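Local structure of nucleoside diphosphate kinase (Encephalitozoon cuniculi, 3MPD) at residues R24-L36 and W79-I92. The protein probably transfers the gamma phosphate of ATP to nucleoside diphosphates through a phosphohistidine intermediate, using magnesium, to make the other nucleoside triphosphates. Residues are numbered along the deposited sequence; the frame is centred on the assembly and turned at random.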
loop_
_atom_site.group_PDB
_atom_site.type_symbol
_atom_site.label_atom_id
_atom_site.label_comp_id
_atom_site.label_asym_id
_atom_site.label_seq_id
_atom_site.Cartn_x
_atom_site.Cartn_y
_atom_site.Cartn_z
ATOM N N ARG A 24 -4.438 9.482 1.308
ATOM C CA ARG A 24 -4.005 10.873 1.144
ATOM C C ARG A 24 -2.482 11.000 1.039
ATOM O O ARG A 24 -1.956 11.852 0.333
ATOM C CB ARG A 24 -4.553 11.747 2.298
ATOM C CG ARG A 24 -6.010 12.207 1.990
ATOM C CD ARG A 24 -6.726 12.798 3.210
ATOM N NE ARG A 24 -7.124 11.786 4.199
ATOM C CZ ARG A 24 -7.814 12.059 5.325
ATOM N NH1 ARG A 24 -8.184 13.318 5.606
ATOM N NH2 ARG A 24 -8.148 11.083 6.172
ATOM N N ILE A 25 -1.781 10.185 1.797
ATOM C CA ILE A 25 -0.317 10.159 1.754
ATOM C C ILE A 25 0.169 9.522 0.418
ATOM O O ILE A 25 1.020 10.063 -0.263
ATOM C CB ILE A 25 0.210 9.375 2.968
ATOM C CG1 ILE A 25 0.087 10.234 4.254
ATOM C CG2 ILE A 25 1.653 8.896 2.730
ATOM C CD1 ILE A 25 0.144 9.379 5.552
ATOM N N ILE A 26 -0.373 8.385 0.051
ATOM C CA ILE A 26 0.065 7.724 -1.175
ATOM C C ILE A 26 -0.219 8.603 -2.405
ATOM O O ILE A 26 0.574 8.626 -3.356
ATOM C CB ILE A 26 -0.591 6.330 -1.293
ATOM C CG1 ILE A 26 0.015 5.393 -0.202
ATOM C CG2 ILE A 26 -0.397 5.753 -2.733
ATOM C CD1 ILE A 26 -0.591 3.968 -0.220
ATOM N N GLN A 27 -1.349 9.306 -2.399
ATOM C CA GLN A 27 -1.660 10.241 -3.492
ATOM C C GLN A 27 -0.511 11.218 -3.772
ATOM O O GLN A 27 -0.228 11.500 -4.948
ATOM C CB GLN A 27 -2.944 11.046 -3.193
ATOM C CG GLN A 27 -3.400 11.996 -4.316
ATOM C CD GLN A 27 -4.642 12.882 -3.892
ATOM O OE1 GLN A 27 -5.416 12.524 -3.017
ATOM N NE2 GLN A 27 -4.784 14.018 -4.508
ATOM N N ARG A 28 0.127 11.750 -2.719
ATOM C CA ARG A 28 1.188 12.762 -2.925
ATOM C C ARG A 28 2.340 12.164 -3.742
ATOM O O ARG A 28 2.879 12.820 -4.631
ATOM C CB ARG A 28 1.753 13.338 -1.623
ATOM C CG ARG A 28 0.719 13.772 -0.561
ATOM C CD ARG A 28 -0.067 14.955 -1.060
ATOM N NE ARG A 28 -0.993 15.491 -0.042
ATOM C CZ ARG A 28 -0.737 16.474 0.822
ATOM N NH1 ARG A 28 0.453 17.048 0.878
ATOM N NH2 ARG A 28 -1.710 16.906 1.618
ATOM N N PHE A 29 2.712 10.929 -3.417
ATOM C CA PHE A 29 3.829 10.259 -4.080
ATOM C C PHE A 29 3.484 9.804 -5.495
ATOM O O PHE A 29 4.304 9.908 -6.438
ATOM C CB PHE A 29 4.315 9.077 -3.229
ATOM C CG PHE A 29 5.044 9.517 -2.008
ATOM C CD1 PHE A 29 6.429 9.571 -2.011
ATOM C CD2 PHE A 29 4.351 9.920 -0.859
ATOM C CE1 PHE A 29 7.116 10.026 -0.891
ATOM C CE2 PHE A 29 5.063 10.386 0.281
ATOM C CZ PHE A 29 6.434 10.438 0.235
ATOM N N GLU A 30 2.279 9.281 -5.641
ATOM C CA GLU A 30 1.848 8.693 -6.903
ATOM C C GLU A 30 1.589 9.827 -7.917
ATOM O O GLU A 30 1.902 9.688 -9.100
ATOM C CB GLU A 30 0.572 7.849 -6.641
ATOM C CG GLU A 30 -0.007 7.143 -7.857
ATOM C CD GLU A 30 -1.186 6.210 -7.535
ATOM O OE1 GLU A 30 -2.095 6.563 -6.721
ATOM O OE2 GLU A 30 -1.244 5.134 -8.174
ATOM N N GLU A 31 1.037 10.963 -7.450
ATOM C CA GLU A 31 0.761 12.110 -8.359
ATOM C C GLU A 31 2.024 12.848 -8.750
ATOM O O GLU A 31 2.063 13.494 -9.813
ATOM C CB GLU A 31 -0.263 13.109 -7.766
ATOM C CG GLU A 31 -1.663 12.578 -7.786
ATOM C CD GLU A 31 -2.708 13.573 -7.257
ATOM O OE1 GLU A 31 -2.408 14.499 -6.431
ATOM O OE2 GLU A 31 -3.868 13.369 -7.641
ATOM N N LYS A 32 3.055 12.749 -7.906
ATOM C CA LYS A 32 4.353 13.352 -8.206
ATOM C C LYS A 32 5.148 12.555 -9.273
ATOM O O LYS A 32 6.105 13.083 -9.859
ATOM C CB LYS A 32 5.189 13.480 -6.930
ATOM C CG LYS A 32 6.552 14.223 -7.093
ATOM C CD LYS A 32 6.430 15.658 -7.660
ATOM C CE LYS A 32 7.705 16.464 -7.350
ATOM N NZ LYS A 32 7.649 17.860 -7.898
ATOM N N GLY A 33 4.766 11.302 -9.513
ATOM C CA GLY A 33 5.341 10.504 -10.593
ATOM C C GLY A 33 6.255 9.369 -10.140
ATOM O O GLY A 33 6.835 8.668 -10.983
ATOM N N LEU A 34 6.414 9.202 -8.818
ATOM C CA LEU A 34 7.285 8.160 -8.298
ATOM C C LEU A 34 6.632 6.793 -8.493
ATOM O O LEU A 34 5.410 6.682 -8.658
ATOM C CB LEU A 34 7.643 8.411 -6.824
ATOM C CG LEU A 34 8.574 9.621 -6.599
ATOM C CD1 LEU A 34 8.680 9.953 -5.107
ATOM C CD2 LEU A 34 10.003 9.394 -7.266
ATOM N N TYR A 35 7.451 5.759 -8.473
ATOM C CA TYR A 35 6.959 4.412 -8.702
ATOM C C TYR A 35 6.991 3.602 -7.430
ATOM O O TYR A 35 8.066 3.392 -6.871
ATOM C CB TYR A 35 7.821 3.706 -9.770
ATOM C CG TYR A 35 7.763 4.396 -11.114
ATOM C CD1 TYR A 35 6.673 4.192 -11.971
ATOM C CD2 TYR A 35 8.797 5.244 -11.535
ATOM C CE1 TYR A 35 6.602 4.809 -13.192
ATOM C CE2 TYR A 35 8.748 5.872 -12.779
ATOM C CZ TYR A 35 7.637 5.656 -13.597
ATOM O OH TYR A 35 7.569 6.236 -14.834
ATOM N N LEU A 36 5.831 3.118 -6.986
ATOM C CA LEU A 36 5.799 2.191 -5.854
ATOM C C LEU A 36 6.455 0.860 -6.226
ATOM O O LEU A 36 6.095 0.265 -7.253
ATOM C CB LEU A 36 4.349 1.969 -5.400
ATOM C CG LEU A 36 4.158 1.061 -4.186
ATOM C CD1 LEU A 36 4.802 1.720 -2.952
ATOM C CD2 LEU A 36 2.685 0.753 -3.940
ATOM N N TRP A 79 9.699 3.672 -2.810
ATOM C CA TRP A 79 9.281 4.454 -3.961
ATOM C C TRP A 79 10.521 4.760 -4.792
ATOM O O TRP A 79 11.559 5.132 -4.245
ATOM C CB TRP A 79 8.588 5.753 -3.508
ATOM C CG TRP A 79 7.211 5.547 -2.963
ATOM C CD1 TRP A 79 6.874 5.212 -1.668
ATOM C CD2 TRP A 79 5.962 5.650 -3.687
ATOM N NE1 TRP A 79 5.492 5.127 -1.547
ATOM C CE2 TRP A 79 4.914 5.392 -2.759
ATOM C CE3 TRP A 79 5.632 5.932 -5.017
ATOM C CZ2 TRP A 79 3.566 5.401 -3.125
ATOM C CZ3 TRP A 79 4.294 5.951 -5.380
ATOM C CH2 TRP A 79 3.271 5.672 -4.434
ATOM N N VAL A 80 10.409 4.582 -6.111
ATOM C CA VAL A 80 11.559 4.699 -7.016
ATOM C C VAL A 80 11.308 5.788 -8.049
ATOM O O VAL A 80 10.165 5.983 -8.496
ATOM C CB VAL A 80 11.795 3.349 -7.748
ATOM C CG1 VAL A 80 12.911 3.446 -8.810
ATOM C CG2 VAL A 80 12.130 2.262 -6.734
ATOM N N GLY A 81 12.375 6.481 -8.435
ATOM C CA GLY A 81 12.331 7.455 -9.521
ATOM C C GLY A 81 13.476 8.432 -9.404
ATOM O O GLY A 81 14.172 8.434 -8.377
ATOM N N LYS A 82 13.688 9.240 -10.456
ATOM C CA LYS A 82 14.741 10.277 -10.476
ATOM C C LYS A 82 14.621 11.190 -9.264
ATOM O O LYS A 82 13.542 11.657 -8.961
ATOM C CB LYS A 82 14.697 11.109 -11.763
ATOM C CG LYS A 82 15.325 10.373 -12.972
ATOM C CD LYS A 82 15.187 11.136 -14.287
ATOM C CE LYS A 82 15.675 10.291 -15.479
ATOM N NZ LYS A 82 15.508 10.975 -16.794
ATOM N N ASP A 83 15.744 11.418 -8.575
ATOM C CA ASP A 83 15.784 12.241 -7.353
ATOM C C ASP A 83 14.752 11.812 -6.286
ATOM O O ASP A 83 14.261 12.671 -5.545
ATOM C CB ASP A 83 15.572 13.760 -7.644
ATOM C CG ASP A 83 16.487 14.312 -8.724
ATOM O OD1 ASP A 83 17.709 14.437 -8.507
ATOM O OD2 ASP A 83 15.964 14.685 -9.802
ATOM N N ALA A 84 14.455 10.518 -6.172
ATOM C CA ALA A 84 13.406 10.046 -5.248
ATOM C C ALA A 84 13.594 10.528 -3.826
ATOM O O ALA A 84 12.615 10.842 -3.139
ATOM C CB ALA A 84 13.302 8.534 -5.247
ATOM N N VAL A 85 14.842 10.566 -3.351
ATOM C CA VAL A 85 15.046 10.913 -1.935
ATOM C C VAL A 85 14.703 12.360 -1.626
ATOM O O VAL A 85 13.966 12.650 -0.678
ATOM C CB VAL A 85 16.493 10.597 -1.430
ATOM C CG1 VAL A 85 16.694 11.133 -0.002
ATOM C CG2 VAL A 85 16.742 9.088 -1.452
ATOM N N SER A 86 15.291 13.275 -2.384
ATOM C CA SER A 86 15.024 14.704 -2.241
ATOM C C SER A 86 13.546 14.996 -2.517
ATOM O O SER A 86 12.914 15.789 -1.830
ATOM C CB SER A 86 15.917 15.480 -3.211
ATOM O OG SER A 86 15.837 16.863 -2.966
ATOM N N ILE A 87 12.988 14.336 -3.528
ATOM C CA ILE A 87 11.556 14.538 -3.853
ATOM C C ILE A 87 10.707 14.136 -2.641
ATOM O O ILE A 87 9.860 14.905 -2.184
ATOM C CB ILE A 87 11.093 13.808 -5.152
ATOM C CG1 ILE A 87 11.580 14.573 -6.407
ATOM C CG2 ILE A 87 9.529 13.659 -5.150
ATOM C CD1 ILE A 87 11.358 13.797 -7.771
ATOM N N GLY A 88 10.954 12.956 -2.078
ATOM C CA GLY A 88 10.173 12.546 -0.885
ATOM C C GLY A 88 10.290 13.515 0.300
ATOM O O GLY A 88 9.289 13.865 0.918
ATOM N N ARG A 89 11.511 13.948 0.623
ATOM C CA ARG A 89 11.725 14.912 1.714
ATOM C C ARG A 89 10.899 16.194 1.478
ATOM O O ARG A 89 10.319 16.761 2.421
ATOM C CB ARG A 89 13.183 15.296 1.819
ATOM C CG ARG A 89 14.091 14.199 2.428
ATOM C CD ARG A 89 15.585 14.550 2.253
ATOM N NE ARG A 89 16.005 15.793 2.922
ATOM C CZ ARG A 89 16.147 15.946 4.245
ATOM N NH1 ARG A 89 15.870 14.948 5.087
ATOM N NH2 ARG A 89 16.547 17.112 4.735
ATOM N N LYS A 90 10.871 16.656 0.227
ATOM C CA LYS A 90 10.117 17.889 -0.080
ATOM C C LYS A 90 8.604 17.687 0.073
ATOM O O LYS A 90 7.898 18.579 0.562
ATOM C CB LYS A 90 10.420 18.391 -1.487
ATOM C CG LYS A 90 9.679 19.684 -1.842
ATOM C CD LYS A 90 10.522 20.517 -2.762
ATOM C CE LYS A 90 9.996 21.957 -2.786
ATOM N NZ LYS A 90 10.662 22.784 -3.809
ATOM N N LEU A 91 8.102 16.543 -0.366
ATOM C CA LEU A 91 6.666 16.251 -0.207
ATOM C C LEU A 91 6.231 16.128 1.275
ATOM O O LEU A 91 5.067 16.428 1.631
ATOM C CB LEU A 91 6.332 14.946 -0.894
ATOM C CG LEU A 91 6.443 14.817 -2.419
ATOM C CD1 LEU A 91 6.133 13.338 -2.784
ATOM C CD2 LEU A 91 5.494 15.752 -3.147
ATOM N N ILE A 92 7.154 15.647 2.102
ATOM C CA ILE A 92 6.895 15.378 3.507
ATOM C C ILE A 92 6.933 16.657 4.345
ATOM O O ILE A 92 6.033 16.880 5.165
ATOM C CB ILE A 92 7.856 14.297 4.042
ATOM C CG1 ILE A 92 7.425 12.922 3.484
ATOM C CG2 ILE A 92 7.877 14.278 5.617
ATOM C CD1 ILE A 92 8.546 11.801 3.614
HETATM O O HOH W 1 2.905 16.342 -0.384
#
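The indole of Trp79 lies between Phe29 and Leu36, one on each face. This sandwich belongs to the ferredoxin-like alpha/beta fold of the nucleoside diphosphate kinases, in which helices 22-32 and 84-92 pack on one side of an antiparallel sheet. CB of Phe29 sits 3.5 Å from the centroid of the Trp79 six-membered ring, 2° off the ring normal. From the other face, Leu36 CD1 comes within 3.7 Å of Trp79 CE2, in a CH-pi contact with the five-membered ring. Ile26 CG2 meets the indole edge. With CG beside its backbone N (chi1 -72°), the Phe29 ring reaches helix 84-92. There Leu91 CD1 sits over one face, near its centre, in a CH-pi contact, and Gly88 brings its CA to 4.0 Å from Phe29 CE1. Leu34 follows a Schellman motif at Gly33. Its CD1 touches Ile87 CG2, while CD2 packs on Gly81 CA and Ala84 CB. Strands 35-42 and 74-80 are joined here by Tyr35 and Val80, an antiparallel hydrogen-bonded pair: Tyr35 N to Val80 O and Val80 N to Tyr35 O are both 2.7 Å. The Tyr35 hydroxyl is hydrogen-bonded to Asp146. Arg20 NH1 of the second subunit hydrogen-bonds to Leu34 O, so the dimer interface adjoins this core. At the far end, one water links Arg28, salt-bridged to Asp108, with helix 84-92: it accepts from Arg28 NH1 at 2.8 Å and donates to Leu91 O at 3.0 Å.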